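Long-range contact in malonate decarboxylase acyl carrier protein (Pseudomonas fluorescens, PDB 5VIT), which probably carries acetyl and malonyl groups as thioesters on a phosphoribosyl-dephospho-CoA prosthetic group during the malonate decarboxylase reaction: residues 52-60 and 75-86. Residues are numbered along the deposited sequence; the frame is centred on the assembly and turned at random.
Sequences ASRWQHLFE and IHDFGATPGVVR
Trp-55, on the crossover helix of the beta-alpha-beta unit 39-46, 52-62, 71-78, fills the angle between strand 75-78 and helix 82-86, where it meets Ile-75, Asp-77 and Val-85. The six-membered ring is packed tightly, with Trp-55 CZ3 3.4 Å from Val-85 CG1. At its edge Trp-55 CZ2 lies 3.8 Å from Asp-77 CG, the ring and carboxylate planes 74° apart. Leu-58, its CG anti to the backbone N (chi1 -162°), turns CD2 onto Val-85 CG1 at 3.6 Å and brings CD1 near Arg-86 CB. Phe-59 meets Ile-75 with its ring edge, CZ 3.9 Å from CD1, while its ring stacks edge-to-face with Phe-6. The carboxylate of Asp-77 faces the turn that follows: OD1 accepts from Ala-80 N at 2.9 Å and OD2 from Gly-79 N at 2.8 Å, an Asx turn, with Thr-46 OG1 also bonded to OD2. Were Asp-77 replaced by an alanine, the N-H groups of Gly-79 and Ala-80 and the Thr-46 hydroxyl would probably lose their shared carboxylate, leaving the turn less firmly held beside the indole. At the Arg-54 side the fit slackens: Arg-54 CD merely grazes Pro-82 CG at 4.1 Å, and the Arg-86 guanidinium extends past the contact to salt bridges with Glu-90 and with Glu-466 of the MdcA chain. Mostly apolar packing thus joins the crossover helix to the last strand of its own unit and to helix 82-96, while polar groups serve the turn and the subunit interface.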
loop_
_atom_site.group_PDB
_atom_site.type_symbol
_atom_site.label_atom_id
_atom_site.label_comp_id
_atom_site.label_asym_id
_atom_site.label_seq_id
_atom_site.Cartn_x
_atom_site.Cartn_y
_atom_site.Cartn_z
ATOM N N ALA B 52 -17.479 -11.719 18.164
ATOM C CA ALA B 52 -16.286 -12.403 18.647
ATOM C C ALA B 52 -15.287 -12.737 17.533
ATOM O O ALA B 52 -14.087 -12.502 17.687
ATOM C CB ALA B 52 -16.677 -13.673 19.403
ATOM N N SER B 53 -15.763 -13.268 16.411
ATOM C CA SER B 53 -14.833 -13.732 15.380
ATOM C C SER B 53 -14.235 -12.543 14.629
ATOM O O SER B 53 -13.122 -12.616 14.103
ATOM C CB SER B 53 -15.525 -14.686 14.416
ATOM O OG SER B 53 -16.617 -14.024 13.817
ATOM N N ARG B 54 -14.982 -11.445 14.599
ATOM C CA ARG B 54 -14.466 -10.179 14.106
ATOM C C ARG B 54 -13.242 -9.739 14.941
ATOM O O ARG B 54 -12.184 -9.451 14.388
ATOM C CB ARG B 54 -15.574 -9.119 14.134
ATOM C CG ARG B 54 -15.123 -7.729 13.754
ATOM C CD ARG B 54 -16.220 -6.686 14.025
ATOM N NE ARG B 54 -17.125 -6.497 12.886
ATOM C CZ ARG B 54 -18.310 -7.089 12.740
ATOM N NH1 ARG B 54 -18.767 -7.921 13.676
ATOM N NH2 ARG B 54 -19.045 -6.836 11.658
ATOM N N TRP B 55 -13.387 -9.719 16.267
ATOM C CA TRP B 55 -12.289 -9.326 17.148
ATOM C C TRP B 55 -11.106 -10.296 17.009
ATOM O O TRP B 55 -9.943 -9.889 17.042
ATOM C CB TRP B 55 -12.761 -9.253 18.608
ATOM C CG TRP B 55 -13.593 -8.025 18.928
ATOM C CD1 TRP B 55 -14.956 -7.934 18.924
ATOM C CD2 TRP B 55 -13.111 -6.714 19.272
ATOM N NE1 TRP B 55 -15.353 -6.661 19.257
ATOM C CE2 TRP B 55 -14.240 -5.892 19.472
ATOM C CE3 TRP B 55 -11.841 -6.161 19.435
ATOM C CZ2 TRP B 55 -14.133 -4.548 19.825
ATOM C CZ3 TRP B 55 -11.735 -4.830 19.790
ATOM C CH2 TRP B 55 -12.871 -4.039 19.982
ATOM N N GLN B 56 -11.409 -11.577 16.831
ATOM C CA GLN B 56 -10.382 -12.593 16.613
ATOM C C GLN B 56 -9.541 -12.289 15.363
ATOM O O GLN B 56 -8.293 -12.324 15.386
ATOM C CB GLN B 56 -11.039 -13.980 16.489
ATOM C CG GLN B 56 -10.057 -15.112 16.311
ATOM C CD GLN B 56 -9.108 -15.239 17.485
ATOM O OE1 GLN B 56 -9.513 -15.118 18.649
ATOM N NE2 GLN B 56 -7.831 -15.472 17.187
ATOM N N HIS B 57 -10.225 -11.996 14.268
ATOM C CA HIS B 57 -9.538 -11.663 13.028
ATOM C C HIS B 57 -8.659 -10.435 13.172
ATOM O O HIS B 57 -7.516 -10.431 12.723
ATOM C CB HIS B 57 -10.547 -11.439 11.906
ATOM C CG HIS B 57 -11.217 -12.696 11.455
ATOM N ND1 HIS B 57 -12.581 -12.792 11.283
ATOM C CD2 HIS B 57 -10.707 -13.910 11.143
ATOM C CE1 HIS B 57 -12.882 -14.013 10.881
ATOM N NE2 HIS B 57 -11.763 -14.712 10.787
ATOM N N LEU B 58 -9.206 -9.410 13.816
ATOM C CA LEU B 58 -8.519 -8.138 14.019
ATOM C C LEU B 58 -7.161 -8.348 14.711
ATOM O O LEU B 58 -6.105 -7.916 14.211
ATOM C CB LEU B 58 -9.432 -7.212 14.833
ATOM C CG LEU B 58 -9.184 -5.708 14.863
ATOM C CD1 LEU B 58 -8.673 -5.252 13.540
ATOM C CD2 LEU B 58 -10.485 -4.988 15.154
ATOM N N PHE B 59 -7.194 -9.052 15.842
ATOM C CA PHE B 59 -5.982 -9.363 16.604
ATOM C C PHE B 59 -5.030 -10.285 15.841
ATOM O O PHE B 59 -3.807 -10.155 15.933
ATOM C CB PHE B 59 -6.354 -10.016 17.937
ATOM C CG PHE B 59 -7.119 -9.117 18.866
ATOM C CD1 PHE B 59 -8.195 -9.603 19.589
ATOM C CD2 PHE B 59 -6.748 -7.800 19.039
ATOM C CE1 PHE B 59 -8.889 -8.786 20.455
ATOM C CE2 PHE B 59 -7.448 -6.979 19.907
ATOM C CZ PHE B 59 -8.518 -7.472 20.611
ATOM N N GLU B 60 -5.593 -11.242 15.116
ATOM C CA GLU B 60 -4.780 -12.158 14.338
ATOM C C GLU B 60 -3.894 -11.389 13.368
ATOM O O GLU B 60 -2.713 -11.675 13.253
ATOM C CB GLU B 60 -5.654 -13.142 13.577
ATOM C CG GLU B 60 -6.096 -14.320 14.400
ATOM C CD GLU B 60 -7.126 -15.166 13.678
ATOM O OE1 GLU B 60 -7.467 -14.841 12.512
ATOM O OE2 GLU B 60 -7.602 -16.148 14.284
ATOM N N ILE B 75 -10.113 -3.766 27.047
ATOM C CA ILE B 75 -10.780 -2.952 26.049
ATOM C C ILE B 75 -12.231 -2.730 26.439
ATOM O O ILE B 75 -12.920 -3.674 26.835
ATOM C CB ILE B 75 -10.702 -3.610 24.658
ATOM C CG1 ILE B 75 -9.267 -3.569 24.135
ATOM C CG2 ILE B 75 -11.659 -2.936 23.686
ATOM C CD1 ILE B 75 -9.064 -4.364 22.885
ATOM N N HIS B 76 -12.681 -1.478 26.351
ATOM C CA HIS B 76 -14.091 -1.148 26.538
ATOM C C HIS B 76 -14.558 -0.459 25.284
ATOM O O HIS B 76 -14.215 0.702 25.039
ATOM C CB HIS B 76 -14.310 -0.261 27.778
ATOM C CG HIS B 76 -13.799 -0.867 29.050
ATOM N ND1 HIS B 76 -12.883 -0.233 29.865
ATOM C CD2 HIS B 76 -14.072 -2.057 29.646
ATOM C CE1 HIS B 76 -12.614 -1.002 30.906
ATOM N NE2 HIS B 76 -13.316 -2.118 30.792
ATOM N N ASP B 77 -15.324 -1.191 24.483
ATOM C CA ASP B 77 -15.766 -0.722 23.183
ATOM C C ASP B 77 -17.264 -0.422 23.100
ATOM O O ASP B 77 -18.104 -1.240 23.480
ATOM C CB ASP B 77 -15.414 -1.746 22.101
ATOM C CG ASP B 77 -16.102 -1.441 20.795
ATOM O OD1 ASP B 77 -15.593 -0.575 20.070
ATOM O OD2 ASP B 77 -17.165 -2.034 20.501
ATOM N N PHE B 78 -17.580 0.752 22.566
ATOM C CA PHE B 78 -18.957 1.185 22.333
ATOM C C PHE B 78 -19.185 1.271 20.811
ATOM O O PHE B 78 -19.566 2.316 20.276
ATOM C CB PHE B 78 -19.205 2.541 23.032
ATOM C CG PHE B 78 -20.655 2.946 23.157
ATOM C CD1 PHE B 78 -21.683 2.176 22.614
ATOM C CD2 PHE B 78 -20.988 4.126 23.828
ATOM C CE1 PHE B 78 -23.012 2.567 22.736
ATOM C CE2 PHE B 78 -22.316 4.533 23.946
ATOM C CZ PHE B 78 -23.332 3.748 23.404
ATOM N N GLY B 79 -18.917 0.176 20.112
ATOM C CA GLY B 79 -19.250 0.091 18.695
ATOM C C GLY B 79 -18.329 0.783 17.700
ATOM O O GLY B 79 -18.769 1.240 16.645
ATOM N N ALA B 80 -17.044 0.864 18.024
ATOM C CA ALA B 80 -16.069 1.389 17.092
ATOM C C ALA B 80 -15.986 0.490 15.845
ATOM O O ALA B 80 -16.192 -0.713 15.945
ATOM C CB ALA B 80 -14.716 1.503 17.761
ATOM N N THR B 81 -15.699 1.071 14.677
ATOM C CA THR B 81 -15.395 0.260 13.502
ATOM C C THR B 81 -14.063 -0.464 13.726
ATOM O O THR B 81 -13.244 -0.018 14.529
ATOM C CB THR B 81 -15.297 1.112 12.233
ATOM O OG1 THR B 81 -14.274 2.105 12.414
ATOM C CG2 THR B 81 -16.629 1.783 11.931
ATOM N N PRO B 82 -13.838 -1.580 13.015
ATOM C CA PRO B 82 -12.556 -2.289 13.090
ATOM C C PRO B 82 -11.390 -1.385 12.747
ATOM O O PRO B 82 -10.305 -1.526 13.316
ATOM C CB PRO B 82 -12.713 -3.393 12.048
ATOM C CG PRO B 82 -14.160 -3.691 12.089
ATOM C CD PRO B 82 -14.826 -2.339 12.231
ATOM N N GLY B 83 -11.623 -0.457 11.821
ATOM C CA GLY B 83 -10.642 0.556 11.489
ATOM C C GLY B 83 -10.251 1.428 12.668
ATOM O O GLY B 83 -9.060 1.625 12.930
ATOM N N VAL B 84 -11.244 1.954 13.384
ATOM C CA VAL B 84 -10.967 2.750 14.581
ATOM C C VAL B 84 -10.288 1.891 15.654
ATOM O O VAL B 84 -9.318 2.325 16.271
ATOM C CB VAL B 84 -12.254 3.385 15.161
ATOM C CG1 VAL B 84 -11.989 4.024 16.541
ATOM C CG2 VAL B 84 -12.824 4.419 14.184
ATOM N N VAL B 85 -10.794 0.670 15.854
ATOM C CA VAL B 85 -10.213 -0.256 16.828
ATOM C C VAL B 85 -8.721 -0.505 16.541
ATOM O O VAL B 85 -7.872 -0.346 17.421
ATOM C CB VAL B 85 -10.950 -1.624 16.843
ATOM C CG1 VAL B 85 -10.237 -2.582 17.764
ATOM C CG2 VAL B 85 -12.413 -1.468 17.251
ATOM N N ARG B 86 -8.409 -0.884 15.306
ATOM C CA ARG B 86 -7.022 -1.123 14.921
ATOM C C ARG B 86 -6.124 0.091 15.197
ATOM O O ARG B 86 -5.057 -0.042 15.793
ATOM C CB ARG B 86 -6.926 -1.506 13.444
ATOM C CG ARG B 86 -5.482 -1.615 13.007
ATOM C CD ARG B 86 -5.297 -2.127 11.595
ATOM N NE ARG B 86 -3.878 -2.062 11.269
ATOM C CZ ARG B 86 -3.368 -2.275 10.062
ATOM N NH1 ARG B 86 -4.160 -2.560 9.030
ATOM N NH2 ARG B 86 -2.058 -2.192 9.889
#